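Local coordinates for protein beta-glucuronidase (uncultured Clostridium sp., PDB 6U7J) that probably hydrolyses beta-D-glucuronides, as a gut bacterial beta-glucuronidase of glycoside hydrolase family 2 linked to the reactivation of oestrogens, at residues Lys31-Tyr36 against Trp76-Arg81; Ile201-Thr206 against Tyr276-Gly281; Val229-Glu234 against Tyr263-Asp268. All blocks are in the same frame, centred on the assembly; numbering follows the deposited sequence.

In the fold
Contact 1 lies in the sugar-binding domain, while contacts 2 and 3 share the following beta-sandwich domain of this family 2 enzyme. The centre of contact 1 is about 41 Å from that of contact 2 and about 45 Å from that of contact 3. Contacts 2 and 3 have centres about 8 Å apart and touch, Leu278 O lying 2.7 Å from Leu267 N, as strands 265-271 and 274-280 are neighbours. Contact 3 pairs strands within that sheet; contact 2 packs its edge strand against the opposing sheet. None of the three belongs to the TIM barrel, which carries the active site in this family. A bound calcium ion is about 12 Å from the Tyr276 side chain.

Contact 1 of 3, residues Lys31-Tyr36 against Trp76-Arg81; sequences KRDNYY and WVWYER
Lys31 and Trp78 form an antiparallel hydrogen-bonded pair: Trp78 N donates to Lys31 O at 2.7 Å, and Lys31 N returns a bond to Trp78 O at 2.9 Å. The neighbouring non-hydrogen-bonded pair is close, with Arg32 CB against Val77 CG1 at 3.7 Å. Past the end of strand 20-32, Asp33 N still bonds Trp76 O almost straight, at 3.1 Å and 165°. This backbone pairing, in the sheet of the sugar-binding domain, is the tight part.

With its CG anti to its own carbonyl carbon (chi1 -83°), Asp33 places the carboxylate beside both tryptophans. OD1 receives a weak, bent bond at the edge of the indole from Trp78 NE1 (3.1 Å), as well as one from Gly39 N. OD2 lies 3.4 Å from Trp76 CB, and two waters join it to Trp78 NE1 and Trp76 N.

The looser side is at exposed Tyr36, whose CE1 is 4.2 Å from Trp76 CD1, near the plane of the indole. There a water accepts from Trp76 NE1 and lies near Tyr36 OH.

Asp33 is buried, yet its carboxylate is met by Gly39 N, a weak bond from Trp78 NE1 and two donating waters, a setting that would probably favour the charged form.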
loop_
_atom_site.group_PDB
_atom_site.type_symbol
_atom_site.label_atom_id
_atom_site.label_comp_id
_atom_site.label_asym_id
_atom_site.label_seq_id
_atom_site.Cartn_x
_atom_site.Cartn_y
_atom_site.Cartn_z
ATOM N N LYS B 31 -29.160 8.386 -19.508
ATOM C CA LYS B 31 -29.137 9.804 -19.213
ATOM C C LYS B 31 -29.704 9.993 -17.816
ATOM O O LYS B 31 -30.653 9.304 -17.432
ATOM C CB LYS B 31 -29.965 10.594 -20.240
ATOM C CG LYS B 31 -29.922 12.093 -20.045
ATOM C CD LYS B 31 -30.327 12.843 -21.321
ATOM C CE LYS B 31 -31.791 12.692 -21.614
ATOM N NZ LYS B 31 -32.190 13.590 -22.744
ATOM N N ARG B 32 -29.140 10.929 -17.064
ATOM C CA ARG B 32 -29.697 11.262 -15.764
ATOM C C ARG B 32 -30.567 12.509 -15.850
ATOM O O ARG B 32 -30.429 13.329 -16.758
ATOM C CB ARG B 32 -28.577 11.462 -14.740
ATOM C CG ARG B 32 -27.879 12.762 -14.829
ATOM C CD ARG B 32 -27.077 13.031 -13.556
ATOM N NE ARG B 32 -25.976 13.932 -13.858
ATOM C CZ ARG B 32 -25.987 15.242 -13.632
ATOM N NH1 ARG B 32 -27.045 15.806 -13.073
ATOM N NH2 ARG B 32 -24.925 15.981 -13.954
ATOM N N ASP B 33 -31.478 12.638 -14.889
ATOM C CA ASP B 33 -32.209 13.889 -14.707
ATOM C C ASP B 33 -31.258 15.015 -14.312
ATOM O O ASP B 33 -30.370 14.828 -13.470
ATOM C CB ASP B 33 -33.266 13.737 -13.611
ATOM C CG ASP B 33 -34.566 13.104 -14.108
ATOM O OD1 ASP B 33 -34.748 12.963 -15.342
ATOM O OD2 ASP B 33 -35.408 12.752 -13.247
ATOM N N ASN B 34 -31.463 16.203 -14.898
ATOM C CA ASN B 34 -30.741 17.398 -14.466
ATOM C C ASN B 34 -31.481 18.177 -13.385
ATOM O O ASN B 34 -30.886 19.043 -12.754
ATOM C CB ASN B 34 -30.445 18.331 -15.655
ATOM C CG ASN B 34 -29.621 17.649 -16.745
ATOM O OD1 ASN B 34 -30.101 17.429 -17.855
ATOM N ND2 ASN B 34 -28.380 17.299 -16.425
ATOM N N TYR B 35 -32.758 17.898 -13.155
ATOM C CA TYR B 35 -33.445 18.384 -11.967
ATOM C C TYR B 35 -34.441 17.307 -11.572
ATOM O O TYR B 35 -34.691 16.369 -12.332
ATOM C CB TYR B 35 -34.114 19.753 -12.198
ATOM C CG TYR B 35 -35.157 19.758 -13.301
ATOM C CD1 TYR B 35 -36.464 19.348 -13.052
ATOM C CD2 TYR B 35 -34.837 20.172 -14.586
ATOM C CE1 TYR B 35 -37.421 19.356 -14.053
ATOM C CE2 TYR B 35 -35.794 20.177 -15.601
ATOM C CZ TYR B 35 -37.080 19.773 -15.324
ATOM O OH TYR B 35 -38.032 19.763 -16.327
ATOM N N TYR B 36 -35.002 17.435 -10.371
ATOM C CA TYR B 36 -35.870 16.385 -9.847
ATOM C C TYR B 36 -37.035 16.108 -10.795
ATOM O O TYR B 36 -37.817 17.010 -11.116
ATOM C CB TYR B 36 -36.389 16.772 -8.466
ATOM C CG TYR B 36 -37.173 15.667 -7.803
ATOM C CD1 TYR B 36 -36.654 14.381 -7.718
ATOM C CD2 TYR B 36 -38.434 15.905 -7.268
ATOM C CE1 TYR B 36 -37.372 13.352 -7.111
ATOM C CE2 TYR B 36 -39.165 14.880 -6.658
ATOM C CZ TYR B 36 -38.630 13.606 -6.586
ATOM O OH TYR B 36 -39.349 12.583 -5.987
ATOM N N TRP B 76 -33.717 10.341 -10.289
ATOM C CA TRP B 76 -34.052 9.397 -11.346
ATOM C C TRP B 76 -33.046 9.466 -12.487
ATOM O O TRP B 76 -32.510 10.531 -12.808
ATOM C CB TRP B 76 -35.459 9.662 -11.909
ATOM C CG TRP B 76 -36.542 9.371 -10.912
ATOM C CD1 TRP B 76 -37.002 10.202 -9.929
ATOM C CD2 TRP B 76 -37.279 8.151 -10.785
ATOM N NE1 TRP B 76 -37.981 9.567 -9.197
ATOM C CE2 TRP B 76 -38.170 8.309 -9.707
ATOM C CE3 TRP B 76 -37.266 6.938 -11.477
ATOM C CZ2 TRP B 76 -39.055 7.302 -9.310
ATOM C CZ3 TRP B 76 -38.134 5.931 -11.076
ATOM C CH2 TRP B 76 -39.019 6.123 -10.002
ATOM N N VAL B 77 -32.831 8.317 -13.124
ATOM C CA VAL B 77 -32.069 8.219 -14.358
ATOM C C VAL B 77 -32.890 7.415 -15.358
ATOM O O VAL B 77 -33.883 6.775 -15.006
ATOM C CB VAL B 77 -30.681 7.578 -14.144
ATOM C CG1 VAL B 77 -29.890 8.374 -13.101
ATOM C CG2 VAL B 77 -30.818 6.103 -13.706
ATOM N N TRP B 78 -32.435 7.428 -16.610
ATOM C CA TRP B 78 -33.188 6.885 -17.732
ATOM C C TRP B 78 -32.295 5.959 -18.542
ATOM O O TRP B 78 -31.222 6.366 -19.004
ATOM C CB TRP B 78 -33.731 8.023 -18.607
ATOM C CG TRP B 78 -34.752 8.798 -17.865
ATOM C CD1 TRP B 78 -34.534 9.808 -16.973
ATOM C CD2 TRP B 78 -36.164 8.589 -17.901
ATOM N NE1 TRP B 78 -35.730 10.251 -16.454
ATOM C CE2 TRP B 78 -36.748 9.518 -17.009
ATOM C CE3 TRP B 78 -36.995 7.699 -18.593
ATOM C CZ2 TRP B 78 -38.131 9.594 -16.806
ATOM C CZ3 TRP B 78 -38.368 7.780 -18.395
ATOM C CH2 TRP B 78 -38.921 8.727 -17.511
ATOM N N TYR B 79 -32.731 4.718 -18.696
ATOM C CA TYR B 79 -32.087 3.739 -19.554
ATOM C C TYR B 79 -32.969 3.478 -20.765
ATOM O O TYR B 79 -34.202 3.521 -20.670
ATOM C CB TYR B 79 -31.896 2.405 -18.845
ATOM C CG TYR B 79 -30.848 2.311 -17.752
ATOM C CD1 TYR B 79 -29.684 1.580 -17.957
ATOM C CD2 TYR B 79 -31.047 2.891 -16.503
ATOM C CE1 TYR B 79 -28.729 1.450 -16.967
ATOM C CE2 TYR B 79 -30.092 2.756 -15.491
ATOM C CZ TYR B 79 -28.933 2.038 -15.742
ATOM O OH TYR B 79 -27.969 1.883 -14.768
ATOM N N GLU B 80 -32.344 3.123 -21.885
ATOM C CA GLU B 80 -33.121 2.765 -23.061
ATOM C C GLU B 80 -32.343 1.798 -23.933
ATOM O O GLU B 80 -31.123 1.929 -24.074
ATOM C CB GLU B 80 -33.483 4.008 -23.880
ATOM C CG GLU B 80 -34.310 3.721 -25.097
ATOM C CD GLU B 80 -34.926 4.990 -25.639
ATOM O OE1 GLU B 80 -36.055 5.316 -25.216
ATOM O OE2 GLU B 80 -34.260 5.680 -26.447
ATOM N N ARG B 81 -33.055 0.833 -24.514
ATOM C CA ARG B 81 -32.489 0.014 -25.576
ATOM C C ARG B 81 -33.617 -0.496 -26.465
ATOM O O ARG B 81 -34.802 -0.322 -26.172
ATOM C CB ARG B 81 -31.651 -1.144 -25.017
ATOM C CG ARG B 81 -32.454 -2.263 -24.374
ATOM C CD ARG B 81 -31.644 -3.540 -24.278
ATOM N NE ARG B 81 -31.605 -4.239 -25.562
ATOM C CZ ARG B 81 -30.755 -5.214 -25.869
ATOM N NH1 ARG B 81 -29.841 -5.628 -24.993
ATOM N NH2 ARG B 81 -30.813 -5.770 -27.061
HETATM O O HOH W 1 -37.432 11.818 -14.408
HETATM O O HOH W 2 -34.790 12.959 -10.679
HETATM O O HOH W 3 -39.586 10.309 -6.819
#

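Contact 2 of 3, residues Ile201-Thr206 against Tyr276-Gly281; sequences ISVRTT and YTLPFG
Val203 lays its CG1 methyl over one face of the Phe280 ring, 4.1 Å from the centroid and 21° off the ring normal, a CH-pi contact offset toward the rim. The valine points this methyl at the ring because CG1 stands opposite the backbone N (chi1 -172°), while CG2 turns toward Leu278 and meets CD2 at 3.9 Å. The same Leu278 CD2 is met tip to tip by Ile201 CG2 at 3.7 Å. At the other branch of the isoleucine, CD1 comes obliquely to Tyr276 CD1 at 3.5 Å. Thr205 CG2 closes the row at 4.1 Å from Phe280 CE2.

This is face-to-face sheet packing: the two strand axes approach to 9.3 Å and cross at -29°, and side chains make the contact, apart from Gly281 O beside Thr205. It forms part of the core between the two sheets of the beta-sandwich domain.

Strand 198-208 borders the three-stranded sheet beside 211-220, whose Val214 touches both Val203 and Phe280. Strand 274-280 is an edge of the four-stranded sheet, next to 265-271, and Leu267 of that neighbour also reaches Ile201. Just beyond helix 386-403 of the TIM barrel, Asn405 hydrogen-bonds Ile201 O and Val203 N.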
loop_
_atom_site.group_PDB
_atom_site.type_symbol
_atom_site.label_atom_id
_atom_site.label_comp_id
_atom_site.label_asym_id
_atom_site.label_seq_id
_atom_site.Cartn_x
_atom_site.Cartn_y
_atom_site.Cartn_z
ATOM N N ILE B 201 -45.220 -23.153 -8.689
ATOM C CA ILE B 201 -44.902 -24.460 -8.124
ATOM C C ILE B 201 -44.436 -24.256 -6.692
ATOM O O ILE B 201 -43.551 -23.429 -6.440
ATOM C CB ILE B 201 -43.791 -25.183 -8.910
ATOM C CG1 ILE B 201 -44.087 -25.248 -10.403
ATOM C CG2 ILE B 201 -43.525 -26.580 -8.323
ATOM C CD1 ILE B 201 -42.846 -25.620 -11.205
ATOM N N SER B 202 -44.995 -25.027 -5.761
ATOM C CA SER B 202 -44.489 -25.099 -4.394
ATOM C C SER B 202 -44.200 -26.546 -4.020
ATOM O O SER B 202 -45.042 -27.429 -4.237
ATOM C CB SER B 202 -45.472 -24.483 -3.400
ATOM O OG SER B 202 -45.911 -23.228 -3.858
ATOM N N VAL B 203 -43.013 -26.781 -3.462
ATOM C CA VAL B 203 -42.582 -28.101 -3.004
ATOM C C VAL B 203 -42.200 -28.004 -1.535
ATOM O O VAL B 203 -41.508 -27.062 -1.128
ATOM C CB VAL B 203 -41.404 -28.643 -3.835
ATOM C CG1 VAL B 203 -41.113 -30.090 -3.471
ATOM C CG2 VAL B 203 -41.705 -28.522 -5.327
ATOM N N ARG B 204 -42.688 -28.957 -0.742
ATOM C CA ARG B 204 -42.277 -29.162 0.639
ATOM C C ARG B 204 -41.981 -30.638 0.822
ATOM O O ARG B 204 -42.631 -31.492 0.209
ATOM C CB ARG B 204 -43.341 -28.680 1.626
ATOM C CG ARG B 204 -43.816 -27.261 1.304
ATOM C CD ARG B 204 -44.767 -26.667 2.340
ATOM N NE ARG B 204 -46.125 -27.240 2.299
ATOM C CZ ARG B 204 -46.923 -27.348 1.228
ATOM N NH1 ARG B 204 -46.556 -26.908 0.027
ATOM N NH2 ARG B 204 -48.126 -27.899 1.372
ATOM N N THR B 205 -40.970 -30.938 1.627
ATOM C CA THR B 205 -40.539 -32.310 1.808
ATOM C C THR B 205 -40.557 -32.669 3.285
ATOM O O THR B 205 -40.364 -31.815 4.156
ATOM C CB THR B 205 -39.132 -32.541 1.219
ATOM O OG1 THR B 205 -38.179 -31.687 1.872
ATOM C CG2 THR B 205 -39.125 -32.246 -0.280
ATOM N N THR B 206 -40.835 -33.941 3.551
ATOM C CA THR B 206 -40.646 -34.553 4.855
ATOM C C THR B 206 -39.821 -35.817 4.653
ATOM O O THR B 206 -39.626 -36.282 3.527
ATOM C CB THR B 206 -41.981 -34.885 5.542
ATOM O OG1 THR B 206 -42.750 -35.753 4.704
ATOM C CG2 THR B 206 -42.781 -33.617 5.817
ATOM N N TYR B 276 -41.964 -27.510 -17.661
ATOM C CA TYR B 276 -41.166 -26.823 -16.650
ATOM C C TYR B 276 -40.492 -27.849 -15.754
ATOM O O TYR B 276 -41.139 -28.802 -15.314
ATOM C CB TYR B 276 -41.999 -25.876 -15.775
ATOM C CG TYR B 276 -41.122 -24.878 -15.026
ATOM C CD1 TYR B 276 -40.512 -25.221 -13.821
ATOM C CD2 TYR B 276 -40.871 -23.604 -15.549
ATOM C CE1 TYR B 276 -39.689 -24.317 -13.136
ATOM C CE2 TYR B 276 -40.043 -22.692 -14.872
ATOM C CZ TYR B 276 -39.464 -23.057 -13.668
ATOM O OH TYR B 276 -38.660 -22.176 -12.988
ATOM N N THR B 277 -39.209 -27.626 -15.461
ATOM C CA THR B 277 -38.389 -28.523 -14.644
ATOM C C THR B 277 -37.774 -27.746 -13.481
ATOM O O THR B 277 -36.875 -26.918 -13.682
ATOM C CB THR B 277 -37.294 -29.173 -15.487
ATOM O OG1 THR B 277 -37.891 -29.815 -16.615
ATOM C CG2 THR B 277 -36.513 -30.193 -14.665
ATOM N N LEU B 278 -38.239 -28.034 -12.266
ATOM C CA LEU B 278 -37.804 -27.341 -11.060
ATOM C C LEU B 278 -36.866 -28.224 -10.251
ATOM O O LEU B 278 -37.288 -29.299 -9.795
ATOM C CB LEU B 278 -39.017 -26.950 -10.214
ATOM C CG LEU B 278 -38.703 -26.267 -8.884
ATOM C CD1 LEU B 278 -38.297 -24.802 -9.103
ATOM C CD2 LEU B 278 -39.894 -26.356 -7.960
ATOM N N PRO B 279 -35.603 -27.832 -10.044
ATOM C CA PRO B 279 -34.765 -28.553 -9.077
ATOM C C PRO B 279 -35.268 -28.318 -7.664
ATOM O O PRO B 279 -35.852 -27.279 -7.360
ATOM C CB PRO B 279 -33.370 -27.944 -9.274
ATOM C CG PRO B 279 -33.461 -27.126 -10.569
ATOM C CD PRO B 279 -34.884 -26.725 -10.698
ATOM N N PHE B 280 -35.065 -29.309 -6.800
ATOM C CA PHE B 280 -35.395 -29.138 -5.390
ATOM C C PHE B 280 -34.595 -30.146 -4.578
ATOM O O PHE B 280 -33.984 -31.073 -5.124
ATOM C CB PHE B 280 -36.905 -29.266 -5.130
ATOM C CG PHE B 280 -37.436 -30.678 -5.223
ATOM C CD1 PHE B 280 -37.830 -31.210 -6.446
ATOM C CD2 PHE B 280 -37.564 -31.461 -4.082
ATOM C CE1 PHE B 280 -38.326 -32.513 -6.536
ATOM C CE2 PHE B 280 -38.058 -32.775 -4.164
ATOM C CZ PHE B 280 -38.440 -33.300 -5.393
ATOM N N GLY B 281 -34.579 -29.938 -3.267
ATOM C CA GLY B 281 -33.809 -30.784 -2.378
ATOM C C GLY B 281 -34.654 -31.297 -1.234
ATOM O O GLY B 281 -35.528 -30.602 -0.718
#

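Contact 3 of 3, residues Val229-Glu234 against Tyr263-Asp268; sequences VYIRDE and YLYKLD. Unlike the reference sequence in segment 229-234: Arg232 (reference Leu).
Tyr230 with Asp268 and Arg232 with Lys266 are the hydrogen-bonded pairs of two central antiparallel strands in the four-stranded sheet of the beta-sandwich, with Ile231 and Leu267 as the non-hydrogen-bonded pair between them. The strand axes approach to 4.8 Å. Tyr230 N to Asp268 O (2.8 Å) is almost perfectly straight, and the return bond, like both between Arg232 and Lys266, is similarly well formed.

Apolar packing gathers on the face of Ile231 and Leu267. Leu267 CD1 touches two side chains, meeting Val229 CG1 at 3.6 Å and Ile231 CG1 at 3.8 Å, and Ile231 CG2 leans toward the Tyr265 ring. Val214 and Tyr216 of the opposing sheet cover this side.

Charge sits on the other face. Arg232, its chain extended from CG to NE, brings NE to Asp268 OD2 at 2.9 Å as a salt bridge; OD2 is met on its anti side but from out of the carboxylate plane, and it is tilted from the guanidinium plane too, the two planes lying 67° apart. Asp268 OD1 is engaged separately by His275 and Thr277, while Arg232 NH1 bonds Asn236 O, so both groups are fixed at more than one point. Lys266 folds back, and its NZ makes a weak bond to Leu264 O.

Two further hydrogen bonds lie beyond the strand end. Glu234 OE2 accepts from Leu264 N at 3.0 Å from above the carboxylate plane, and Tyr263 OH, also bonded by Lys235 NZ, takes the Glu234 N-H at 3.1 Å and 178°.

The last kind is stacking. Glu234 and Tyr263 run in opposite directions alongside one another, the carboxylate stacked on the ring with planes 23° apart. Over the face of that same ring rests Glu234 CG in a CH-pi contact, 3.6 Å from the centroid.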
loop_
_atom_site.group_PDB
_atom_site.type_symbol
_atom_site.label_atom_id
_atom_site.label_comp_id
_atom_site.label_asym_id
_atom_site.label_seq_id
_atom_site.Cartn_x
_atom_site.Cartn_y
_atom_site.Cartn_z
ATOM N N VAL B 229 -46.564 -35.317 -14.056
ATOM C CA VAL B 229 -45.564 -34.857 -13.101
ATOM C C VAL B 229 -44.614 -36.008 -12.812
ATOM O O VAL B 229 -45.036 -37.046 -12.290
ATOM C CB VAL B 229 -46.198 -34.355 -11.792
ATOM C CG1 VAL B 229 -45.123 -34.063 -10.753
ATOM C CG2 VAL B 229 -47.035 -33.137 -12.050
ATOM N N TYR B 230 -43.339 -35.827 -13.142
ATOM C CA TYR B 230 -42.304 -36.791 -12.814
ATOM C C TYR B 230 -41.376 -36.207 -11.759
ATOM O O TYR B 230 -41.119 -34.996 -11.721
ATOM C CB TYR B 230 -41.465 -37.177 -14.037
ATOM C CG TYR B 230 -42.220 -37.683 -15.251
ATOM C CD1 TYR B 230 -42.425 -36.862 -16.353
ATOM C CD2 TYR B 230 -42.690 -38.991 -15.316
ATOM C CE1 TYR B 230 -43.092 -37.318 -17.471
ATOM C CE2 TYR B 230 -43.359 -39.455 -16.434
ATOM C CZ TYR B 230 -43.557 -38.617 -17.512
ATOM O OH TYR B 230 -44.220 -39.068 -18.641
ATOM N N ILE B 231 -40.854 -37.076 -10.913
ATOM C CA ILE B 231 -39.763 -36.722 -10.024
ATOM C C ILE B 231 -38.560 -37.515 -10.500
ATOM O O ILE B 231 -38.569 -38.754 -10.462
ATOM C CB ILE B 231 -40.100 -37.002 -8.557
ATOM C CG1 ILE B 231 -41.296 -36.142 -8.145
ATOM C CG2 ILE B 231 -38.893 -36.723 -7.678
ATOM C CD1 ILE B 231 -41.442 -35.962 -6.655
ATOM N N ARG B 232 -37.548 -36.805 -10.993
ATOM C CA ARG B 232 -36.344 -37.418 -11.524
ATOM C C ARG B 232 -35.183 -37.222 -10.558
ATOM O O ARG B 232 -35.106 -36.219 -9.839
ATOM C CB ARG B 232 -35.983 -36.835 -12.891
ATOM C CG ARG B 232 -37.157 -36.725 -13.847
ATOM C CD ARG B 232 -36.696 -36.643 -15.299
ATOM N NE ARG B 232 -37.821 -36.765 -16.223
ATOM C CZ ARG B 232 -37.956 -37.749 -17.104
ATOM N NH1 ARG B 232 -37.034 -38.694 -17.176
ATOM N NH2 ARG B 232 -39.013 -37.798 -17.907
ATOM N N ASP B 233 -34.286 -38.202 -10.541
ATOM C CA ASP B 233 -33.081 -38.120 -9.736
ATOM C C ASP B 233 -32.017 -37.379 -10.547
ATOM O O ASP B 233 -32.298 -36.825 -11.612
ATOM C CB ASP B 233 -32.665 -39.521 -9.266
ATOM C CG ASP B 233 -32.191 -40.430 -10.399
ATOM O OD1 ASP B 233 -31.972 -39.968 -11.533
ATOM O OD2 ASP B 233 -32.028 -41.641 -10.143
ATOM N N GLU B 234 -30.775 -37.364 -10.058
ATOM C CA GLU B 234 -29.730 -36.623 -10.753
ATOM C C GLU B 234 -29.263 -37.321 -12.019
ATOM O O GLU B 234 -28.731 -36.656 -12.914
ATOM C CB GLU B 234 -28.550 -36.380 -9.814
ATOM C CG GLU B 234 -28.904 -35.425 -8.690
ATOM C CD GLU B 234 -27.687 -34.845 -7.993
ATOM O OE1 GLU B 234 -26.654 -35.551 -7.892
ATOM O OE2 GLU B 234 -27.783 -33.683 -7.532
ATOM N N TYR B 263 -27.754 -32.809 -2.998
ATOM C CA TYR B 263 -28.443 -33.646 -3.975
ATOM C C TYR B 263 -29.720 -32.928 -4.393
ATOM O O TYR B 263 -30.453 -32.414 -3.542
ATOM C CB TYR B 263 -28.765 -35.041 -3.411
ATOM C CG TYR B 263 -29.126 -36.052 -4.478
ATOM C CD1 TYR B 263 -30.435 -36.171 -4.939
ATOM C CD2 TYR B 263 -28.156 -36.874 -5.039
ATOM C CE1 TYR B 263 -30.772 -37.095 -5.924
ATOM C CE2 TYR B 263 -28.477 -37.793 -6.021
ATOM C CZ TYR B 263 -29.788 -37.903 -6.458
ATOM O OH TYR B 263 -30.106 -38.815 -7.435
ATOM N N LEU B 264 -29.993 -32.881 -5.692
ATOM C CA LEU B 264 -31.174 -32.176 -6.180
ATOM C C LEU B 264 -31.992 -33.091 -7.073
ATOM O O LEU B 264 -31.506 -33.532 -8.118
ATOM C CB LEU B 264 -30.796 -30.900 -6.941
ATOM C CG LEU B 264 -30.038 -29.856 -6.113
ATOM C CD1 LEU B 264 -29.581 -28.682 -6.989
ATOM C CD2 LEU B 264 -30.904 -29.383 -4.949
ATOM N N TYR B 265 -33.226 -33.369 -6.663
ATOM C CA TYR B 265 -34.197 -33.970 -7.564
ATOM C C TYR B 265 -34.772 -32.893 -8.478
ATOM O O TYR B 265 -34.569 -31.698 -8.270
ATOM C CB TYR B 265 -35.316 -34.661 -6.781
ATOM C CG TYR B 265 -34.852 -35.876 -6.017
ATOM C CD1 TYR B 265 -34.299 -35.747 -4.746
ATOM C CD2 TYR B 265 -34.953 -37.156 -6.566
ATOM C CE1 TYR B 265 -33.859 -36.858 -4.040
ATOM C CE2 TYR B 265 -34.507 -38.275 -5.864
ATOM C CZ TYR B 265 -33.968 -38.113 -4.597
ATOM O OH TYR B 265 -33.522 -39.200 -3.874
ATOM N N LYS B 266 -35.498 -33.318 -9.507
ATOM C CA LYS B 266 -36.166 -32.382 -10.400
ATOM C C LYS B 266 -37.647 -32.718 -10.458
ATOM O O LYS B 266 -38.012 -33.870 -10.712
ATOM C CB LYS B 266 -35.552 -32.402 -11.806
ATOM C CG LYS B 266 -34.031 -32.340 -11.833
ATOM C CD LYS B 266 -33.472 -33.543 -12.576
ATOM C CE LYS B 266 -31.954 -33.589 -12.546
ATOM N NZ LYS B 266 -31.382 -32.976 -11.299
ATOM N N LEU B 267 -38.487 -31.719 -10.185
ATOM C CA LEU B 267 -39.920 -31.789 -10.468
ATOM C C LEU B 267 -40.107 -31.448 -11.941
ATOM O O LEU B 267 -39.997 -30.289 -12.339
ATOM C CB LEU B 267 -40.702 -30.842 -9.563
ATOM C CG LEU B 267 -42.207 -31.142 -9.428
ATOM C CD1 LEU B 267 -42.441 -32.554 -8.882
ATOM C CD2 LEU B 267 -42.938 -30.112 -8.558
ATOM N N ASP B 268 -40.373 -32.468 -12.759
ATOM C CA ASP B 268 -40.423 -32.354 -14.212
ATOM C C ASP B 268 -41.880 -32.441 -14.650
ATOM O O ASP B 268 -42.518 -33.491 -14.486
ATOM C CB ASP B 268 -39.579 -33.455 -14.850
ATOM C CG ASP B 268 -39.326 -33.244 -16.340
ATOM O OD1 ASP B 268 -39.306 -32.086 -16.829
ATOM O OD2 ASP B 268 -39.121 -34.272 -17.027
#